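Long-range contacts in photosystem II stability/assembly factor HCF136, chloroplastic (Cyanidioschyzon merolae, PDB 5OJ3), which is probably essential for photosystem II biogenesis, where it is required for an early assembly intermediate that includes D2 and cytochrome b559: residues V246-D251 against S300-P305; G281-I286 against L294-G299; G210-V215 against A223-S228. One frame throughout, in Å; residues are numbered along the deposited sequence.

Contact 1 of 3, residues V246-D251 against S300-P305; sequences VRETID and SDFWTP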
loop_
_atom_site.group_PDB
_atom_site.type_symbol
_atom_site.label_atom_id
_atom_site.label_comp_id
_atom_site.label_asym_id
_atom_site.label_seq_id
_atom_site.Cartn_x
_atom_site.Cartn_y
_atom_site.Cartn_z
ATOM N N VAL A 246 -12.322 -15.552 -2.693
ATOM C CA VAL A 246 -12.666 -15.779 -1.294
ATOM C C VAL A 246 -14.151 -16.106 -1.227
ATOM O O VAL A 246 -15.000 -15.243 -1.482
ATOM C CB VAL A 246 -12.322 -14.567 -0.420
ATOM C CG1 VAL A 246 -12.182 -14.985 1.030
ATOM C CG2 VAL A 246 -11.041 -13.907 -0.912
ATOM N N ARG A 247 -14.466 -17.359 -0.884
ATOM C CA ARG A 247 -15.862 -17.770 -0.766
ATOM C C ARG A 247 -16.585 -16.984 0.319
ATOM O O ARG A 247 -17.756 -16.619 0.157
ATOM C CB ARG A 247 -15.948 -19.267 -0.462
ATOM C CG ARG A 247 -15.662 -20.188 -1.632
ATOM C CD ARG A 247 -15.795 -21.640 -1.202
ATOM N NE ARG A 247 -17.187 -22.012 -0.962
ATOM C CZ ARG A 247 -17.842 -22.941 -1.650
ATOM N NH1 ARG A 247 -17.229 -23.601 -2.621
ATOM N NH2 ARG A 247 -19.109 -23.213 -1.365
ATOM N N GLU A 248 -15.902 -16.705 1.426
ATOM C CA GLU A 248 -16.535 -16.240 2.653
ATOM C C GLU A 248 -16.235 -14.763 2.872
ATOM O O GLU A 248 -15.067 -14.362 2.919
ATOM C CB GLU A 248 -16.055 -17.065 3.847
ATOM C CG GLU A 248 -17.059 -17.157 4.977
ATOM C CD GLU A 248 -16.589 -18.061 6.096
ATOM O OE1 GLU A 248 -15.392 -18.415 6.111
ATOM O OE2 GLU A 248 -17.417 -18.416 6.960
ATOM N N THR A 249 -17.290 -13.964 3.013
ATOM C CA THR A 249 -17.133 -12.557 3.345
ATOM C C THR A 249 -16.557 -12.410 4.752
ATOM O O THR A 249 -16.655 -13.309 5.591
ATOM C CB THR A 249 -18.472 -11.827 3.235
ATOM O OG1 THR A 249 -19.257 -12.079 4.407
ATOM C CG2 THR A 249 -19.236 -12.311 2.007
ATOM N N ILE A 250 -15.936 -11.255 5.000
ATOM C CA ILE A 250 -15.208 -11.055 6.251
ATOM C C ILE A 250 -16.160 -11.087 7.441
ATOM O O ILE A 250 -15.873 -11.717 8.467
ATOM C CB ILE A 250 -14.402 -9.744 6.194
ATOM C CG1 ILE A 250 -13.217 -9.899 5.239
ATOM C CG2 ILE A 250 -13.920 -9.347 7.580
ATOM C CD1 ILE A 250 -12.445 -8.619 5.008
ATOM N N ASP A 251 -17.313 -10.422 7.323
ATOM C CA ASP A 251 -18.278 -10.439 8.417
ATOM C C ASP A 251 -18.920 -11.809 8.599
ATOM O O ASP A 251 -19.472 -12.081 9.668
ATOM C CB ASP A 251 -19.357 -9.379 8.199
ATOM C CG ASP A 251 -18.823 -7.969 8.349
ATOM O OD1 ASP A 251 -17.882 -7.616 7.611
ATOM O OD2 ASP A 251 -19.342 -7.212 9.201
ATOM N N SER A 300 -6.884 -20.153 0.685
ATOM C CA SER A 300 -7.790 -20.153 1.822
ATOM C C SER A 300 -9.113 -19.495 1.450
ATOM O O SER A 300 -9.167 -18.567 0.637
ATOM C CB SER A 300 -7.165 -19.431 3.018
ATOM O OG SER A 300 -6.847 -18.088 2.700
ATOM N N ASP A 301 -10.185 -19.984 2.065
ATOM C CA ASP A 301 -11.539 -19.572 1.726
ATOM C C ASP A 301 -11.993 -18.340 2.493
ATOM O O ASP A 301 -13.149 -17.931 2.353
ATOM C CB ASP A 301 -12.516 -20.727 1.976
ATOM C CG ASP A 301 -12.297 -21.890 1.031
ATOM O OD1 ASP A 301 -12.216 -21.652 -0.194
ATOM O OD2 ASP A 301 -12.204 -23.040 1.508
ATOM N N PHE A 302 -11.122 -17.749 3.304
ATOM C CA PHE A 302 -11.517 -16.619 4.124
ATOM C C PHE A 302 -10.279 -15.860 4.577
ATOM O O PHE A 302 -9.183 -16.422 4.646
ATOM C CB PHE A 302 -12.327 -17.102 5.335
ATOM C CG PHE A 302 -11.636 -18.179 6.144
ATOM C CD1 PHE A 302 -11.991 -19.509 6.003
ATOM C CD2 PHE A 302 -10.590 -17.858 7.000
ATOM C CE1 PHE A 302 -11.347 -20.496 6.731
ATOM C CE2 PHE A 302 -9.947 -18.841 7.732
ATOM C CZ PHE A 302 -10.324 -20.159 7.594
ATOM N N TRP A 303 -10.465 -14.575 4.871
ATOM C CA TRP A 303 -9.435 -13.844 5.591
ATOM C C TRP A 303 -9.308 -14.420 6.996
ATOM O O TRP A 303 -10.289 -14.866 7.599
ATOM C CB TRP A 303 -9.758 -12.350 5.672
ATOM C CG TRP A 303 -9.683 -11.588 4.379
ATOM C CD1 TRP A 303 -10.603 -11.583 3.371
ATOM C CD2 TRP A 303 -8.643 -10.685 3.976
ATOM N NE1 TRP A 303 -10.192 -10.747 2.359
ATOM C CE2 TRP A 303 -8.992 -10.184 2.706
ATOM C CE3 TRP A 303 -7.448 -10.258 4.563
ATOM C CZ2 TRP A 303 -8.188 -9.280 2.014
ATOM C CZ3 TRP A 303 -6.651 -9.362 3.874
ATOM C CH2 TRP A 303 -7.025 -8.881 2.614
ATOM N N THR A 304 -8.092 -14.394 7.526
ATOM C CA THR A 304 -7.865 -14.865 8.879
ATOM C C THR A 304 -7.687 -13.661 9.784
ATOM O O THR A 304 -6.806 -12.828 9.522
ATOM C CB THR A 304 -6.635 -15.768 8.939
ATOM O OG1 THR A 304 -6.806 -16.865 8.031
ATOM C CG2 THR A 304 -6.451 -16.322 10.346
ATOM N N PRO A 305 -8.500 -13.508 10.830
ATOM C CA PRO A 305 -8.365 -12.344 11.716
ATOM C C PRO A 305 -7.420 -12.603 12.880
ATOM O O PRO A 305 -7.372 -13.693 13.453
ATOM C CB PRO A 305 -9.801 -12.128 12.210
ATOM C CG PRO A 305 -10.411 -13.488 12.178
ATOM C CD PRO A 305 -9.688 -14.317 11.148
#
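Ile250 CD1 lies over one face of the five-membered ring of Trp303, toward its rim. It is 4.0 Å from the centroid of that ring, a CH-pi contact only 16° off the ring normal. CG1 of Ile250 follows along the same ring and comes within 3.6 Å of Trp303 CD1. Val246 approaches that corner obliquely, with CG1 4.4 Å from Trp303 CD1. The indole NH is turned to Gly230 O, and this bond should limit rotation of the ring. The Phe302 ring is met differently. Glu248 runs beside the Phe302 side chain, its CG anti to the backbone N (chi1 -152°) and its chain extended. Glu248 OE1 is 3.4 Å from Phe302 CB and meets the ring obliquely, with carboxylate and ring planes 70° apart. Arg256 joins the pair, through a salt bridge to Glu248 and a cation-pi contact with Phe302.

One backbone hydrogen bond crosses the contact, from Glu248 N to Asp301 O at 3.2 Å. Val246 CG1 packs beside the same oxygen. At the exposed side Arg247 and Asp301 point the same way, but Arg247 NE stays 5.0 Å from Asp301 OD1, too far for a salt bridge.

The segment 246-251 leaves strand 243-244 of one propeller sheet, and Thr249 caps the N-terminus of helix 250-254 through Ala252 N. The segment 300-305 enters strand 304-307 of the next sheet. Just before it, Trp303 packs on Tyr283, Ala285 and Leu294, and its ring meets that of Trp296. The contact thus joins the connection between two blades to the outer part of the second.

Contact 2 of 3, residues G281-I286 against L294-G299; sequences GNYIAI and LTWVPG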
loop_
_atom_site.group_PDB
_atom_site.type_symbol
_atom_site.label_atom_id
_atom_site.label_comp_id
_atom_site.label_asym_id
_atom_site.label_seq_id
_atom_site.Cartn_x
_atom_site.Cartn_y
_atom_site.Cartn_z
ATOM N N GLY A 281 1.754 -13.412 -3.150
ATOM C CA GLY A 281 0.315 -13.315 -3.275
ATOM C C GLY A 281 -0.458 -13.275 -1.978
ATOM O O GLY A 281 -1.693 -13.344 -2.014
ATOM N N ASN A 282 0.217 -13.160 -0.837
ATOM C CA ASN A 282 -0.473 -12.988 0.431
ATOM C C ASN A 282 -0.999 -11.563 0.542
ATOM O O ASN A 282 -0.390 -10.612 0.046
ATOM C CB ASN A 282 0.451 -13.287 1.611
ATOM C CG ASN A 282 0.893 -14.734 1.658
ATOM O OD1 ASN A 282 0.291 -15.602 1.034
ATOM N ND2 ASN A 282 1.955 -15.000 2.408
ATOM N N TYR A 283 -2.156 -11.422 1.179
ATOM C CA TYR A 283 -2.747 -10.116 1.427
ATOM C C TYR A 283 -2.763 -9.817 2.920
ATOM O O TYR A 283 -2.935 -10.714 3.750
ATOM C CB TYR A 283 -4.178 -10.046 0.888
ATOM C CG TYR A 283 -4.295 -9.921 -0.611
ATOM C CD1 TYR A 283 -4.077 -8.709 -1.249
ATOM C CD2 TYR A 283 -4.624 -11.020 -1.388
ATOM C CE1 TYR A 283 -4.188 -8.599 -2.621
ATOM C CE2 TYR A 283 -4.734 -10.923 -2.758
ATOM C CZ TYR A 283 -4.528 -9.709 -3.370
ATOM O OH TYR A 283 -4.637 -9.611 -4.741
ATOM N N ILE A 284 -2.589 -8.543 3.253
ATOM C CA ILE A 284 -2.765 -8.069 4.619
ATOM C C ILE A 284 -3.551 -6.769 4.561
ATOM O O ILE A 284 -3.382 -5.963 3.637
ATOM C CB ILE A 284 -1.424 -7.881 5.362
ATOM C CG1 ILE A 284 -1.672 -7.725 6.862
ATOM C CG2 ILE A 284 -0.669 -6.670 4.843
ATOM C CD1 ILE A 284 -0.450 -7.982 7.706
ATOM N N ALA A 285 -4.427 -6.576 5.538
ATOM C CA ALA A 285 -5.329 -5.436 5.546
ATOM C C ALA A 285 -5.736 -5.174 6.986
ATOM O O ALA A 285 -5.375 -5.921 7.901
ATOM C CB ALA A 285 -6.551 -5.687 4.657
ATOM N N ILE A 286 -6.493 -4.104 7.182
ATOM C CA ILE A 286 -6.873 -3.700 8.528
ATOM C C ILE A 286 -8.322 -3.231 8.491
ATOM O O ILE A 286 -8.752 -2.619 7.502
ATOM C CB ILE A 286 -5.915 -2.624 9.063
ATOM C CG1 ILE A 286 -5.906 -2.618 10.578
ATOM C CG2 ILE A 286 -6.288 -1.233 8.575
ATOM C CD1 ILE A 286 -4.837 -1.756 11.092
ATOM N N LEU A 294 -6.173 -8.274 9.364
ATOM C CA LEU A 294 -6.631 -9.410 8.580
ATOM C C LEU A 294 -5.579 -9.788 7.550
ATOM O O LEU A 294 -4.860 -8.929 7.028
ATOM C CB LEU A 294 -7.959 -9.108 7.868
ATOM C CG LEU A 294 -9.183 -8.835 8.741
ATOM C CD1 LEU A 294 -10.043 -7.733 8.147
ATOM C CD2 LEU A 294 -9.992 -10.110 8.917
ATOM N N THR A 295 -5.500 -11.084 7.256
ATOM C CA THR A 295 -4.585 -11.595 6.247
ATOM C C THR A 295 -5.303 -12.627 5.391
ATOM O O THR A 295 -6.276 -13.254 5.818
ATOM C CB THR A 295 -3.331 -12.238 6.863
ATOM O OG1 THR A 295 -3.693 -13.458 7.525
ATOM C CG2 THR A 295 -2.654 -11.297 7.852
ATOM N N TRP A 296 -4.801 -12.798 4.170
ATOM C CA TRP A 296 -5.296 -13.816 3.255
ATOM C C TRP A 296 -4.118 -14.372 2.473
ATOM O O TRP A 296 -3.370 -13.611 1.852
ATOM C CB TRP A 296 -6.345 -13.254 2.289
ATOM C CG TRP A 296 -6.962 -14.299 1.403
ATOM C CD1 TRP A 296 -7.995 -15.135 1.715
ATOM C CD2 TRP A 296 -6.559 -14.643 0.070
ATOM N NE1 TRP A 296 -8.274 -15.964 0.655
ATOM C CE2 TRP A 296 -7.405 -15.683 -0.366
ATOM C CE3 TRP A 296 -5.571 -14.168 -0.798
ATOM C CZ2 TRP A 296 -7.292 -16.255 -1.634
ATOM C CZ3 TRP A 296 -5.461 -14.735 -2.053
ATOM C CH2 TRP A 296 -6.319 -15.767 -2.460
ATOM N N VAL A 297 -3.956 -15.691 2.504
ATOM C CA VAL A 297 -2.929 -16.356 1.706
ATOM C C VAL A 297 -3.655 -17.160 0.633
ATOM O O VAL A 297 -4.778 -17.631 0.873
ATOM C CB VAL A 297 -2.004 -17.227 2.571
ATOM C CG1 VAL A 297 -1.618 -16.489 3.849
ATOM C CG2 VAL A 297 -2.640 -18.566 2.874
ATOM N N PRO A 298 -3.089 -17.288 -0.568
ATOM C CA PRO A 298 -3.782 -18.002 -1.647
ATOM C C PRO A 298 -4.255 -19.385 -1.221
ATOM O O PRO A 298 -3.583 -20.090 -0.466
ATOM C CB PRO A 298 -2.719 -18.088 -2.745
ATOM C CG PRO A 298 -1.875 -16.880 -2.529
ATOM C CD PRO A 298 -1.834 -16.671 -1.033
ATOM N N GLY A 299 -5.442 -19.759 -1.699
ATOM C CA GLY A 299 -6.022 -21.050 -1.421
ATOM C C GLY A 299 -6.976 -21.096 -0.245
ATOM O O GLY A 299 -7.817 -21.999 -0.186
#
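Tyr283 and Trp296 exchange two backbone hydrogen bonds, Tyr283 N to Trp296 O at 2.6 Å and Trp296 N to Tyr283 O at 2.8 Å. They form a hydrogen-bonded pair in the antiparallel beta hairpin of strands 283-287 and 292-296, within one propeller blade. Ala285 and Leu294 make the second such pair, with Ala285 N 2.8 Å from Leu294 O and Leu294 N bonded to Ala285 O. Between them stands the non-hydrogen-bonded pair Ile284 and Thr295. Their side chains cross on the face opposite Tyr283 and Trp296, Ile284 CG1 3.8 Å from Thr295 CG2.

The aromatic pair lies side by side. Trp296 CG is anti to the backbone N (chi1 -175°), and the six-membered ring brings CE3 to the edge of the Tyr283 ring, near its plane. The rings meet rim to rim, planes at 42°, with neither stacked on the other. Trp296 NE1 bonds to Ser300 O.

Beyond the strands, the Asn282 side chain runs beside Val297 and crosses Pro298 at about a right angle. An alanine here lacks the amide oxygen and would probably open a gap beside Val297 and Pro298. That oxygen, Asn282 OD1, lies 3.2 Å from Val297 CB and 3.2 Å from Pro298 CD.

Contact 3 of 3, residues G210-V215 against A223-S228; sequences GEPLLV and AEMVTS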
loop_
_atom_site.group_PDB
_atom_site.type_symbol
_atom_site.label_atom_id
_atom_site.label_comp_id
_atom_site.label_asym_id
_atom_site.label_seq_id
_atom_site.Cartn_x
_atom_site.Cartn_y
_atom_site.Cartn_z
ATOM N N GLY A 210 -18.364 -3.312 -2.173
ATOM C CA GLY A 210 -17.431 -2.224 -1.972
ATOM C C GLY A 210 -17.045 -1.589 -3.300
ATOM O O GLY A 210 -17.709 -1.757 -4.326
ATOM N N GLU A 211 -15.948 -0.846 -3.266
ATOM C CA GLU A 211 -15.368 -0.240 -4.452
ATOM C C GLU A 211 -13.912 -0.666 -4.584
ATOM O O GLU A 211 -13.287 -1.074 -3.597
ATOM C CB GLU A 211 -15.466 1.294 -4.402
ATOM C CG GLU A 211 -14.645 1.959 -3.319
ATOM C CD GLU A 211 -15.502 2.483 -2.185
ATOM O OE1 GLU A 211 -16.553 1.872 -1.899
ATOM O OE2 GLU A 211 -15.130 3.513 -1.586
ATOM N N PRO A 212 -13.345 -0.606 -5.790
ATOM C CA PRO A 212 -11.961 -1.061 -5.979
ATOM C C PRO A 212 -10.992 -0.331 -5.062
ATOM O O PRO A 212 -11.029 0.895 -4.933
ATOM C CB PRO A 212 -11.686 -0.750 -7.455
ATOM C CG PRO A 212 -13.025 -0.789 -8.091
ATOM C CD PRO A 212 -13.982 -0.246 -7.070
ATOM N N LEU A 213 -10.123 -1.103 -4.418
ATOM C CA LEU A 213 -9.147 -0.577 -3.477
ATOM C C LEU A 213 -7.710 -0.878 -3.865
ATOM O O LEU A 213 -6.830 -0.054 -3.605
ATOM C CB LEU A 213 -9.414 -1.136 -2.071
ATOM C CG LEU A 213 -8.626 -0.531 -0.910
ATOM C CD1 LEU A 213 -8.799 0.976 -0.883
ATOM C CD2 LEU A 213 -9.075 -1.141 0.404
ATOM N N LEU A 214 -7.451 -2.024 -4.490
ATOM C CA LEU A 214 -6.095 -2.403 -4.869
ATOM C C LEU A 214 -6.167 -3.294 -6.097
ATOM O O LEU A 214 -6.854 -4.319 -6.078
ATOM C CB LEU A 214 -5.388 -3.129 -3.722
ATOM C CG LEU A 214 -3.925 -3.517 -3.941
ATOM C CD1 LEU A 214 -3.063 -2.278 -4.130
ATOM C CD2 LEU A 214 -3.414 -4.363 -2.785
ATOM N N VAL A 215 -5.473 -2.900 -7.159
ATOM C CA VAL A 215 -5.288 -3.752 -8.325
ATOM C C VAL A 215 -3.813 -4.123 -8.401
ATOM O O VAL A 215 -2.935 -3.353 -7.994
ATOM C CB VAL A 215 -5.773 -3.085 -9.633
ATOM C CG1 VAL A 215 -4.721 -2.136 -10.194
ATOM C CG2 VAL A 215 -6.147 -4.144 -10.663
ATOM N N ALA A 223 -4.954 -9.921 -13.733
ATOM C CA ALA A 223 -4.847 -8.957 -12.646
ATOM C C ALA A 223 -5.783 -9.360 -11.515
ATOM O O ALA A 223 -6.846 -9.941 -11.749
ATOM C CB ALA A 223 -5.174 -7.537 -13.119
ATOM N N GLU A 224 -5.377 -9.037 -10.288
ATOM C CA GLU A 224 -6.176 -9.289 -9.096
ATOM C C GLU A 224 -6.619 -7.969 -8.481
ATOM O O GLU A 224 -5.799 -7.067 -8.277
ATOM C CB GLU A 224 -5.398 -10.114 -8.069
ATOM C CG GLU A 224 -5.349 -11.603 -8.375
ATOM C CD GLU A 224 -4.653 -12.400 -7.288
ATOM O OE1 GLU A 224 -4.229 -11.789 -6.284
ATOM O OE2 GLU A 224 -4.526 -13.635 -7.437
ATOM N N MET A 225 -7.911 -7.859 -8.187
ATOM C CA MET A 225 -8.486 -6.672 -7.569
ATOM C C MET A 225 -8.967 -6.992 -6.160
ATOM O O MET A 225 -9.543 -8.056 -5.914
ATOM C CB MET A 225 -9.651 -6.122 -8.399
ATOM C CG MET A 225 -10.586 -5.202 -7.622
ATOM S SD MET A 225 -11.909 -4.525 -8.633
ATOM C CE MET A 225 -12.559 -6.032 -9.346
ATOM N N VAL A 226 -8.730 -6.059 -5.240
ATOM C CA VAL A 226 -9.246 -6.124 -3.879
ATOM C C VAL A 226 -10.154 -4.925 -3.665
ATOM O O VAL A 226 -9.823 -3.805 -4.065
ATOM C CB VAL A 226 -8.108 -6.143 -2.839
ATOM C CG1 VAL A 226 -8.666 -6.329 -1.437
ATOM C CG2 VAL A 226 -7.134 -7.238 -3.177
ATOM N N THR A 227 -11.303 -5.160 -3.040
ATOM C CA THR A 227 -12.306 -4.123 -2.863
ATOM C C THR A 227 -12.401 -3.705 -1.402
ATOM O O THR A 227 -11.919 -4.393 -0.498
ATOM C CB THR A 227 -13.678 -4.595 -3.354
ATOM O OG1 THR A 227 -14.274 -5.443 -2.367
ATOM C CG2 THR A 227 -13.543 -5.360 -4.661
ATOM N N SER A 228 -13.035 -2.546 -1.192
ATOM C CA SER A 228 -13.284 -2.044 0.155
ATOM C C SER A 228 -13.917 -3.100 1.055
ATOM O O SER A 228 -13.674 -3.112 2.268
ATOM C CB SER A 228 -14.170 -0.804 0.082
ATOM O OG SER A 228 -15.012 -0.709 1.217
#
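Leu213 and Leu214 both donate to one carbonyl, Val226 O, with Leu213 N at 2.7 Å and Leu214 N at 3.0 Å. The oxygen is gripped twice because the register slips by one residue. Leu214 O takes the return bond from Val226 N at 2.7 Å. On the face that carries Leu214 and Val226, their CB atoms stand 4.2 Å apart. The face of Val215 and Met225 is the buried, apolar part. Pro212 lies beside Met225, with CG 3.9 Å from SD, and Val215 CG2 reaches Ala223 CB at 4.3 Å. With chi1 at 82°, CG2 stands anti to the backbone N and is turned to Ala223. Trp181 and Ile183 of strand 179-185, in the preceding sheet, touch Val215.

The exposed Gly210 and the Glu211 side chain make the looser part. Glu211 is poorly ordered, its OE1 comes only within 4.1 Å of Ser228 CB, and its ion pair with Lys185 is long and weak. Ser228 stays held by the bond from its N to Glu211 O at 2.8 Å, and its OG turns to Ser271.

The doubled acceptor is the mark of a classic beta bulge, set in the hairpin of the first two strands of a four-stranded propeller blade.

In the fold
Contacts 2 and 3 are both hairpins, built on backbone hydrogen bonds in adjacent sheets of the propeller. Contact 2 is the more buried and has regular pairing, while contact 3 is bulged. Contact 1 lies farther out: its centre is about 20 Å from the centre of the chain, against about 13 and 12 Å for contacts 2 and 3. It has one backbone bond and depends more on side chains. Contact 2 is nested within the loop that contact 1 closes, and the two share a sheet: Thr304 N lies 2.7 Å from Thr295 O, a probable hydrogen bond. Contacts 2 and 3 meet across the blades through Tyr283 OH and Glu224 OE1. Contacts 1 and 3 do not touch.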